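Local coordinates for sporulation inhibitor of replication protein SirA (Bacillus subtilis, PDB 4TPS) that inhibits initiation of DNA replication during sporulation, keeping DnaA from the replication origin or binding DnaA domain I to block DnaD, and so enforces diploidy, at residues E8-I16 against I107-E118; M67-L75 against Q82-A90. All blocks are in the same frame, centred on the assembly; numbering follows the deposited sequence.

Interaction 1: residues E8-I16 against I107-E118; sequences ERHYYTYLI and IEIVASGDYEAE. With ACT (acetate ion), chain F.
R9, Y11 and T13 pair with A111, I109 and I107 through six backbone hydrogen bonds, holding two antiparallel strands whose axes come within 4.7 Å at 165°. These are neighbouring strands of the protein's antiparallel sheet, and the turn after the second leads into helix 116-128, whose first turn packs against R9 and Y11. There R9 illustrates how one arginine can tie a strand to a helix start. Bends at chi2 and chi3 bring its guanidinium side-on to the E118 carboxylate, the two planes nearly coplanar: R9 NE donates to E118 OE2 (2.8 Å) and R9 NH1 to E118 OE1 (2.8 Å), both on syn lone pairs. NH1 and NH2 together also grip G113 O, while A111 O lies over one guanidinium face and Y115 CE1 over the other. Y11 OH, which R141 also meets, donates to the anti lone pair of E118 OE2 at 2.6 Å, so that oxygen serves two donors. On the opposite face E108 lies alongside the Y12 ring. The H10 imidazole lies between two carboxylates: H10 NE2 donates to E108 OE1 (2.7 Å), met on its anti side, and H10 ND1 to O of an acetate, probably from the crystallisation liquor (2.7 Å, 174°).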
loop_
_atom_site.group_PDB
_atom_site.type_symbol
_atom_site.label_atom_id
_atom_site.label_comp_id
_atom_site.label_asym_id
_atom_site.label_seq_id
_atom_site.Cartn_x
_atom_site.Cartn_y
_atom_site.Cartn_z
ATOM N N GLU A 8 -25.844 2.988 3.148
ATOM C CA GLU A 8 -24.972 2.774 1.952
ATOM C C GLU A 8 -23.492 2.492 2.381
ATOM O O GLU A 8 -22.906 3.219 3.223
ATOM C CB GLU A 8 -25.047 3.967 1.028
ATOM C CG GLU A 8 -24.610 3.747 -0.378
ATOM C CD GLU A 8 -25.780 3.455 -1.279
ATOM O OE1 GLU A 8 -25.517 2.899 -2.359
ATOM O OE2 GLU A 8 -26.945 3.794 -0.914
ATOM N N ARG A 9 -22.917 1.428 1.817
ATOM C CA ARG A 9 -21.536 1.077 2.066
ATOM C C ARG A 9 -20.657 1.463 0.868
ATOM O O ARG A 9 -21.105 1.438 -0.268
ATOM C CB ARG A 9 -21.424 -0.437 2.343
ATOM C CG ARG A 9 -21.976 -0.878 3.682
ATOM C CD ARG A 9 -23.490 -1.066 3.670
ATOM N NE ARG A 9 -23.863 -2.148 2.779
ATOM C CZ ARG A 9 -25.117 -2.496 2.523
ATOM N NH1 ARG A 9 -25.384 -3.533 1.727
ATOM N NH2 ARG A 9 -26.104 -1.778 3.027
ATOM N N HIS A 10 -19.427 1.904 1.154
ATOM C CA HIS A 10 -18.500 2.314 0.091
ATOM C C HIS A 10 -17.139 1.781 0.458
ATOM O O HIS A 10 -16.526 2.228 1.443
ATOM C CB HIS A 10 -18.474 3.837 -0.001
ATOM C CG HIS A 10 -17.642 4.368 -1.136
ATOM N ND1 HIS A 10 -17.448 5.723 -1.364
ATOM C CD2 HIS A 10 -17.056 3.733 -2.170
ATOM C CE1 HIS A 10 -16.738 5.870 -2.478
ATOM N NE2 HIS A 10 -16.496 4.675 -2.978
ATOM N N TYR A 11 -16.696 0.758 -0.272
ATOM C CA TYR A 11 -15.411 0.108 0.042
ATOM C C TYR A 11 -14.384 0.447 -1.034
ATOM O O TYR A 11 -14.701 0.449 -2.266
ATOM C CB TYR A 11 -15.578 -1.397 -0.005
ATOM C CG TYR A 11 -16.588 -1.951 0.890
ATOM C CD1 TYR A 11 -16.307 -2.235 2.203
ATOM C CD2 TYR A 11 -17.904 -2.189 0.404
ATOM C CE1 TYR A 11 -17.284 -2.776 3.023
ATOM C CE2 TYR A 11 -18.853 -2.748 1.194
ATOM C CZ TYR A 11 -18.560 -3.040 2.495
ATOM O OH TYR A 11 -19.600 -3.615 3.227
ATOM N N TYR A 12 -13.159 0.714 -0.581
ATOM C CA TYR A 12 -11.979 0.737 -1.444
ATOM C C TYR A 12 -11.218 -0.549 -1.139
ATOM O O TYR A 12 -10.932 -0.851 0.037
ATOM C CB TYR A 12 -11.163 1.970 -1.130
ATOM C CG TYR A 12 -11.840 3.244 -1.515
ATOM C CD1 TYR A 12 -12.752 3.819 -0.696
ATOM C CD2 TYR A 12 -11.539 3.881 -2.688
ATOM C CE1 TYR A 12 -13.363 5.029 -1.024
ATOM C CE2 TYR A 12 -12.129 5.048 -3.030
ATOM C CZ TYR A 12 -13.047 5.648 -2.189
ATOM O OH TYR A 12 -13.647 6.852 -2.643
ATOM N N THR A 13 -10.959 -1.325 -2.192
ATOM C CA THR A 13 -10.396 -2.663 -2.048
ATOM C C THR A 13 -9.130 -2.748 -2.865
ATOM O O THR A 13 -9.104 -2.368 -4.042
ATOM C CB THR A 13 -11.402 -3.722 -2.436
ATOM O OG1 THR A 13 -12.610 -3.566 -1.677
ATOM C CG2 THR A 13 -10.900 -5.115 -2.167
ATOM N N TYR A 14 -8.036 -3.107 -2.174
ATOM C CA TYR A 14 -6.717 -3.276 -2.839
ATOM C C TYR A 14 -6.198 -4.696 -2.669
ATOM O O TYR A 14 -6.528 -5.382 -1.707
ATOM C CB TYR A 14 -5.697 -2.293 -2.221
ATOM C CG TYR A 14 -5.906 -0.848 -2.590
ATOM C CD1 TYR A 14 -6.814 -0.046 -1.882
ATOM C CD2 TYR A 14 -5.140 -0.258 -3.561
ATOM C CE1 TYR A 14 -6.953 1.299 -2.184
ATOM C CE2 TYR A 14 -5.271 1.099 -3.884
ATOM C CZ TYR A 14 -6.192 1.866 -3.202
ATOM O OH TYR A 14 -6.338 3.171 -3.494
ATOM N N LEU A 15 -5.404 -5.117 -3.662
ATOM C CA LEU A 15 -4.745 -6.405 -3.673
ATOM C C LEU A 15 -3.335 -6.188 -3.088
ATOM O O LEU A 15 -2.466 -5.565 -3.745
ATOM C CB LEU A 15 -4.673 -6.929 -5.092
ATOM C CG LEU A 15 -4.159 -8.344 -5.238
ATOM C CD1 LEU A 15 -4.875 -9.306 -4.322
ATOM C CD2 LEU A 15 -4.216 -8.803 -6.687
ATOM N N ILE A 16 -3.155 -6.598 -1.851
ATOM C CA ILE A 16 -1.915 -6.295 -1.092
ATOM C C ILE A 16 -0.852 -7.360 -1.437
ATOM O O ILE A 16 -1.135 -8.548 -1.546
ATOM C CB ILE A 16 -2.158 -6.291 0.434
ATOM C CG1 ILE A 16 -3.335 -5.391 0.835
ATOM C CG2 ILE A 16 -0.879 -5.919 1.205
ATOM C CD1 ILE A 16 -3.199 -3.971 0.377
ATOM N N ILE A 107 -10.050 -1.471 -6.584
ATOM C CA ILE A 107 -11.491 -1.777 -6.783
ATOM C C ILE A 107 -12.344 -0.905 -5.851
ATOM O O ILE A 107 -12.027 -0.741 -4.691
ATOM C CB ILE A 107 -11.743 -3.268 -6.480
ATOM C CG1 ILE A 107 -11.159 -4.085 -7.629
ATOM C CG2 ILE A 107 -13.238 -3.574 -6.408
ATOM C CD1 ILE A 107 -11.035 -5.547 -7.317
ATOM N N GLU A 108 -13.452 -0.379 -6.354
ATOM C CA GLU A 108 -14.344 0.387 -5.514
ATOM C C GLU A 108 -15.693 -0.314 -5.618
ATOM O O GLU A 108 -16.149 -0.680 -6.715
ATOM C CB GLU A 108 -14.521 1.780 -6.006
ATOM C CG GLU A 108 -13.599 2.833 -5.553
ATOM C CD GLU A 108 -14.157 4.209 -5.907
ATOM O OE1 GLU A 108 -15.177 4.734 -5.353
ATOM O OE2 GLU A 108 -13.590 4.736 -6.810
ATOM N N ILE A 109 -16.337 -0.474 -4.478
ATOM C CA ILE A 109 -17.663 -1.089 -4.399
ATOM C C ILE A 109 -18.595 -0.126 -3.627
ATOM O O ILE A 109 -18.250 0.352 -2.561
ATOM C CB ILE A 109 -17.616 -2.442 -3.741
ATOM C CG1 ILE A 109 -16.801 -3.446 -4.602
ATOM C CG2 ILE A 109 -19.007 -2.972 -3.433
ATOM C CD1 ILE A 109 -16.378 -4.707 -3.887
ATOM N N VAL A 110 -19.787 0.106 -4.173
ATOM C CA VAL A 110 -20.853 0.818 -3.450
ATOM C C VAL A 110 -22.025 -0.132 -3.341
ATOM O O VAL A 110 -22.385 -0.731 -4.287
ATOM C CB VAL A 110 -21.267 2.130 -4.207
ATOM C CG1 VAL A 110 -22.427 2.807 -3.490
ATOM C CG2 VAL A 110 -20.074 3.048 -4.370
ATOM N N ALA A 111 -22.591 -0.285 -2.141
ATOM C CA ALA A 111 -23.693 -1.183 -1.916
ATOM C C ALA A 111 -24.787 -0.630 -1.022
ATOM O O ALA A 111 -24.509 0.095 -0.105
ATOM C CB ALA A 111 -23.196 -2.513 -1.360
ATOM N N SER A 112 -26.018 -1.071 -1.271
ATOM C CA SER A 112 -27.205 -0.710 -0.469
ATOM C C SER A 112 -28.107 -1.911 -0.292
ATOM O O SER A 112 -28.073 -2.807 -1.095
ATOM C CB SER A 112 -27.968 0.442 -1.102
ATOM O OG SER A 112 -28.550 0.064 -2.299
ATOM N N GLY A 113 -28.953 -1.877 0.731
ATOM C CA GLY A 113 -29.796 -2.993 1.029
ATOM C C GLY A 113 -29.076 -4.073 1.801
ATOM O O GLY A 113 -28.211 -3.766 2.619
ATOM N N ASP A 114 -29.485 -5.323 1.585
ATOM C CA ASP A 114 -28.953 -6.473 2.297
ATOM C C ASP A 114 -27.444 -6.571 2.048
ATOM O O ASP A 114 -26.956 -6.229 0.931
ATOM C CB ASP A 114 -29.661 -7.758 1.823
ATOM C CG ASP A 114 -31.043 -7.938 2.433
ATOM O OD1 ASP A 114 -31.534 -7.000 3.145
ATOM O OD2 ASP A 114 -31.601 -9.056 2.237
ATOM N N TYR A 115 -26.694 -7.016 3.057
ATOM C CA TYR A 115 -25.246 -7.233 2.939
ATOM C C TYR A 115 -24.885 -8.291 1.911
ATOM O O TYR A 115 -23.701 -8.375 1.459
ATOM C CB TYR A 115 -24.677 -7.594 4.334
ATOM C CG TYR A 115 -24.481 -6.392 5.242
ATOM C CD1 TYR A 115 -23.571 -5.394 4.907
ATOM C CD2 TYR A 115 -25.172 -6.263 6.458
ATOM C CE1 TYR A 115 -23.362 -4.304 5.747
ATOM C CE2 TYR A 115 -24.959 -5.164 7.299
ATOM C CZ TYR A 115 -24.067 -4.181 6.920
ATOM O OH TYR A 115 -23.815 -3.101 7.720
ATOM N N GLU A 116 -25.872 -9.073 1.491
ATOM C CA GLU A 116 -25.686 -9.930 0.301
ATOM C C GLU A 116 -25.150 -9.184 -0.939
ATOM O O GLU A 116 -24.470 -9.791 -1.784
ATOM C CB GLU A 116 -26.970 -10.686 -0.078
ATOM C CG GLU A 116 -26.723 -11.736 -1.131
ATOM C CD GLU A 116 -25.642 -12.789 -0.742
ATOM O OE1 GLU A 116 -25.595 -13.200 0.450
ATOM O OE2 GLU A 116 -24.829 -13.206 -1.621
ATOM N N ALA A 117 -25.504 -7.899 -1.060
ATOM C CA ALA A 117 -25.170 -7.128 -2.246
ATOM C C ALA A 117 -23.643 -7.084 -2.495
ATOM O O ALA A 117 -23.171 -7.483 -3.543
ATOM C CB ALA A 117 -25.800 -5.708 -2.176
ATOM N N GLU A 118 -22.895 -6.601 -1.528
ATOM C CA GLU A 118 -21.431 -6.568 -1.633
ATOM C C GLU A 118 -20.812 -7.965 -1.533
ATOM O O GLU A 118 -19.770 -8.226 -2.149
ATOM C CB GLU A 118 -20.739 -5.604 -0.627
ATOM C CG GLU A 118 -21.023 -5.810 0.845
ATOM C CD GLU A 118 -22.144 -4.908 1.317
ATOM O OE1 GLU A 118 -23.290 -5.122 0.834
ATOM O OE2 GLU A 118 -21.891 -4.013 2.148
HETATM C C ACT F . -18.175 8.881 0.121
HETATM O O ACT F . -18.328 7.655 0.358
HETATM O OXT ACT F . -17.431 9.281 -0.834
HETATM C CH3 ACT F . -18.864 9.911 0.987
#

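Interaction 2: residues M67-L75 against Q82-A90; sequences MHQRLKMNL and QLDYIYRIA
H68 turns its imidazole rim to rim with the Y87 ring, planes 46° apart, and joins H68 ND1 to Y87 OH at 2.7 Å. A water bridges its NE2 to D84 OD1, and CE1 lies close to D84 O near the ring plane. One turn on, L71 sets CD1 over a face of the Y87 ring, a CH-pi contact 3.9 Å from the centroid; Q82 CG lies over the opposite face, so the phenol is sandwiched. The setting is a helix laid on a beta hairpin: strands 79-83 and 86-90 are joined by a type II' turn from L83 to I86, and the axis of 67-75 runs 16° from that of 86-90. K72 bends at chi3 and chi4, which carries K72 NZ to both Y87 OH (2.8 Å) and Q82 OE1 (2.6 Å), the latter approached from above the carbonyl plane. The Q82 amide is held at its other end too, Q82 NE2 donating in plane to a lone pair of D84 O (2.9 Å). L75 closes the apolar end: L75 CD1 touches Y87 CD2, and both L75 CD1 and L75 CD2 lie 4.0 Å from I89 CG2, beside I120 of helix 116-128.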
loop_
_atom_site.group_PDB
_atom_site.type_symbol
_atom_site.label_atom_id
_atom_site.label_comp_id
_atom_site.label_asym_id
_atom_site.label_seq_id
_atom_site.Cartn_x
_atom_site.Cartn_y
_atom_site.Cartn_z
ATOM N N MET A 67 -10.614 -11.116 -13.629
ATOM C CA MET A 67 -11.822 -10.627 -12.902
ATOM C C MET A 67 -13.032 -10.667 -13.816
ATOM O O MET A 67 -14.103 -11.086 -13.380
ATOM C CB MET A 67 -11.592 -9.243 -12.327
ATOM C CG MET A 67 -10.741 -9.200 -11.094
ATOM S SD MET A 67 -11.310 -10.321 -9.794
ATOM C CE MET A 67 -12.948 -9.743 -9.625
ATOM N N HIS A 68 -12.893 -10.170 -15.061
ATOM C CA HIS A 68 -14.008 -10.142 -15.980
ATOM C C HIS A 68 -14.569 -11.560 -16.144
ATOM O O HIS A 68 -15.789 -11.767 -16.102
ATOM C CB HIS A 68 -13.625 -9.660 -17.351
ATOM C CG HIS A 68 -13.529 -8.190 -17.493
ATOM N ND1 HIS A 68 -14.582 -7.352 -17.237
ATOM C CD2 HIS A 68 -12.541 -7.408 -17.987
ATOM C CE1 HIS A 68 -14.241 -6.108 -17.516
ATOM N NE2 HIS A 68 -13.011 -6.120 -17.984
ATOM N N GLN A 69 -13.676 -12.534 -16.356
ATOM C CA GLN A 69 -14.116 -13.903 -16.554
ATOM C C GLN A 69 -14.872 -14.453 -15.355
ATOM O O GLN A 69 -15.955 -15.048 -15.495
ATOM C CB GLN A 69 -12.940 -14.753 -16.926
ATOM C CG GLN A 69 -12.347 -14.291 -18.261
ATOM C CD GLN A 69 -11.000 -14.907 -18.625
ATOM O OE1 GLN A 69 -10.173 -15.209 -17.759
ATOM N NE2 GLN A 69 -10.757 -15.062 -19.943
ATOM N N ARG A 70 -14.287 -14.266 -14.185
ATOM C CA ARG A 70 -14.905 -14.738 -12.963
ATOM C C ARG A 70 -16.232 -14.063 -12.630
ATOM O O ARG A 70 -17.213 -14.741 -12.191
ATOM C CB ARG A 70 -13.915 -14.588 -11.789
ATOM C CG ARG A 70 -12.690 -15.477 -11.869
ATOM C CD ARG A 70 -13.089 -16.935 -11.662
ATOM N NE ARG A 70 -11.943 -17.868 -11.659
ATOM C CZ ARG A 70 -11.285 -18.280 -10.578
ATOM N NH1 ARG A 70 -11.624 -17.879 -9.356
ATOM N NH2 ARG A 70 -10.273 -19.141 -10.721
ATOM N N LEU A 71 -16.284 -12.770 -12.866
ATOM C CA LEU A 71 -17.547 -12.031 -12.661
ATOM C C LEU A 71 -18.652 -12.500 -13.596
ATOM O O LEU A 71 -19.793 -12.733 -13.163
ATOM C CB LEU A 71 -17.312 -10.531 -12.836
ATOM C CG LEU A 71 -16.520 -9.869 -11.691
ATOM C CD1 LEU A 71 -15.970 -8.532 -12.182
ATOM C CD2 LEU A 71 -17.389 -9.695 -10.461
ATOM N N LYS A 72 -18.352 -12.612 -14.872
ATOM C CA LYS A 72 -19.375 -13.007 -15.827
ATOM C C LYS A 72 -19.888 -14.384 -15.549
ATOM O O LYS A 72 -21.086 -14.646 -15.707
ATOM C CB LYS A 72 -18.839 -12.970 -17.236
ATOM C CG LYS A 72 -18.628 -11.557 -17.778
ATOM C CD LYS A 72 -18.453 -11.618 -19.290
ATOM C CE LYS A 72 -17.352 -10.704 -19.775
ATOM N NZ LYS A 72 -17.556 -9.380 -19.164
ATOM N N MET A 73 -19.028 -15.281 -15.082
ATOM C CA MET A 73 -19.486 -16.625 -14.721
ATOM C C MET A 73 -20.404 -16.618 -13.505
ATOM O O MET A 73 -21.477 -17.242 -13.504
ATOM C CB MET A 73 -18.310 -17.509 -14.368
ATOM C CG MET A 73 -17.489 -17.942 -15.510
ATOM S SD MET A 73 -16.110 -18.689 -14.662
ATOM C CE MET A 73 -14.971 -18.572 -16.028
ATOM N N ASN A 74 -19.996 -15.919 -12.464
ATOM C CA ASN A 74 -20.746 -15.858 -11.243
ATOM C C ASN A 74 -22.075 -15.110 -11.328
ATOM O O ASN A 74 -23.026 -15.478 -10.632
ATOM C CB ASN A 74 -19.916 -15.226 -10.168
ATOM C CG ASN A 74 -20.441 -15.576 -8.818
ATOM O OD1 ASN A 74 -20.375 -16.736 -8.374
ATOM N ND2 ASN A 74 -21.027 -14.630 -8.186
ATOM N N LEU A 75 -22.126 -14.063 -12.150
ATOM C CA LEU A 75 -23.331 -13.228 -12.269
ATOM C C LEU A 75 -24.339 -13.708 -13.338
ATOM O O LEU A 75 -25.384 -13.101 -13.511
ATOM C CB LEU A 75 -22.947 -11.775 -12.541
ATOM C CG LEU A 75 -22.039 -11.149 -11.503
ATOM C CD1 LEU A 75 -21.715 -9.724 -11.933
ATOM C CD2 LEU A 75 -22.671 -11.138 -10.126
ATOM N N GLN A 82 -22.898 -4.694 -17.372
ATOM C CA GLN A 82 -21.502 -4.332 -17.423
ATOM C C GLN A 82 -21.366 -3.107 -18.322
ATOM O O GLN A 82 -21.859 -3.124 -19.480
ATOM C CB GLN A 82 -20.692 -5.501 -18.021
ATOM C CG GLN A 82 -19.221 -5.222 -18.129
ATOM C CD GLN A 82 -18.466 -6.190 -19.003
ATOM O OE1 GLN A 82 -19.001 -7.210 -19.482
ATOM N NE2 GLN A 82 -17.191 -5.872 -19.228
ATOM N N LEU A 83 -20.584 -2.149 -17.840
ATOM C CA LEU A 83 -20.115 -1.007 -18.630
ATOM C C LEU A 83 -18.565 -0.948 -18.534
ATOM O O LEU A 83 -18.003 -0.387 -17.644
ATOM C CB LEU A 83 -20.850 0.286 -18.229
ATOM C CG LEU A 83 -20.378 1.589 -18.847
ATOM C CD1 LEU A 83 -20.301 1.551 -20.338
ATOM C CD2 LEU A 83 -21.262 2.759 -18.413
ATOM N N ASP A 84 -17.932 -1.684 -19.432
ATOM C CA ASP A 84 -16.497 -1.967 -19.456
ATOM C C ASP A 84 -16.006 -2.465 -18.086
ATOM O O ASP A 84 -16.258 -3.597 -17.713
ATOM C CB ASP A 84 -15.719 -0.750 -19.936
ATOM C CG ASP A 84 -14.232 -1.072 -20.233
ATOM O OD1 ASP A 84 -13.799 -2.252 -20.280
ATOM O OD2 ASP A 84 -13.524 -0.127 -20.480
ATOM N N TYR A 85 -15.364 -1.606 -17.315
ATOM C CA TYR A 85 -14.822 -2.004 -15.999
ATOM C C TYR A 85 -15.756 -1.884 -14.814
ATOM O O TYR A 85 -15.332 -2.116 -13.669
ATOM C CB TYR A 85 -13.489 -1.279 -15.729
ATOM C CG TYR A 85 -13.590 0.205 -15.739
ATOM C CD1 TYR A 85 -13.876 0.882 -14.583
ATOM C CD2 TYR A 85 -13.375 0.950 -16.930
ATOM C CE1 TYR A 85 -13.958 2.261 -14.553
ATOM C CE2 TYR A 85 -13.491 2.327 -16.921
ATOM C CZ TYR A 85 -13.773 2.968 -15.713
ATOM O OH TYR A 85 -13.875 4.314 -15.611
ATOM N N ILE A 86 -17.011 -1.488 -15.076
ATOM C CA ILE A 86 -18.064 -1.326 -14.073
ATOM C C ILE A 86 -19.070 -2.441 -14.232
ATOM O O ILE A 86 -19.563 -2.721 -15.357
ATOM C CB ILE A 86 -18.772 0.033 -14.229
ATOM C CG1 ILE A 86 -17.787 1.177 -14.112
ATOM C CG2 ILE A 86 -19.901 0.182 -13.230
ATOM C CD1 ILE A 86 -18.283 2.511 -14.637
ATOM N N TYR A 87 -19.379 -3.098 -13.105
ATOM C CA TYR A 87 -20.466 -4.065 -12.995
ATOM C C TYR A 87 -21.473 -3.583 -12.011
ATOM O O TYR A 87 -21.127 -3.104 -10.971
ATOM C CB TYR A 87 -19.944 -5.449 -12.595
ATOM C CG TYR A 87 -19.164 -6.181 -13.689
ATOM C CD1 TYR A 87 -17.894 -5.785 -14.045
ATOM C CD2 TYR A 87 -19.708 -7.274 -14.354
ATOM C CE1 TYR A 87 -17.203 -6.454 -15.023
ATOM C CE2 TYR A 87 -19.011 -7.959 -15.326
ATOM C CZ TYR A 87 -17.764 -7.526 -15.670
ATOM O OH TYR A 87 -17.066 -8.209 -16.633
ATOM N N ARG A 88 -22.743 -3.729 -12.340
ATOM C CA ARG A 88 -23.812 -3.276 -11.467
ATOM C C ARG A 88 -24.797 -4.420 -11.328
ATOM O O ARG A 88 -25.199 -5.015 -12.328
ATOM C CB ARG A 88 -24.486 -1.996 -12.078
ATOM C CG ARG A 88 -25.773 -1.524 -11.417
ATOM C CD ARG A 88 -25.560 -0.902 -10.104
ATOM N NE ARG A 88 -26.673 -0.057 -9.639
ATOM C CZ ARG A 88 -27.841 -0.458 -9.184
ATOM N NH1 ARG A 88 -28.644 0.492 -8.780
ATOM N NH2 ARG A 88 -28.197 -1.760 -9.107
ATOM N N ILE A 89 -25.219 -4.703 -10.123
ATOM C CA ILE A 89 -26.138 -5.768 -9.837
ATOM C C ILE A 89 -27.309 -5.321 -8.989
ATOM O O ILE A 89 -27.212 -4.391 -8.201
ATOM C CB ILE A 89 -25.462 -6.969 -9.133
ATOM C CG1 ILE A 89 -24.994 -6.605 -7.726
ATOM C CG2 ILE A 89 -24.295 -7.464 -9.954
ATOM C CD1 ILE A 89 -24.388 -7.756 -6.990
ATOM N N ALA A 90 -28.463 -6.006 -9.181
ATOM C CA ALA A 90 -29.629 -5.831 -8.305
ATOM C C ALA A 90 -29.986 -7.221 -7.764
ATOM O O ALA A 90 -29.988 -8.180 -8.518
ATOM C CB ALA A 90 -30.805 -5.166 -9.022
HETATM O O HOH W 1 -11.883 -3.665 -18.767
HETATM O O HOH W 2 -15.608 -7.483 -21.193
#

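Taken together, the two contacts illustrate how a single sheet can carry a long-range strand pairing and a local helix packing at once. Interaction 2 is nested along the chain inside the loop closed by interaction 1, whose segments are 91 residues apart at their closest ends. Their centres lie about 14 Å apart. Strand 96-103 lies between them, pairing with 86-90 on one side and with 106-113 on the other. Helix 116-128, which begins in interaction 1, also meets interaction 2: A117 O touches I89 CD1 at 3.7 Å, and F121 packs on I89. Strand pairing thus continues from 9-16 through 106-113 and 96-103 to 86-90, one continuous sheet carrying both contacts, with helix 116-128 packing on both.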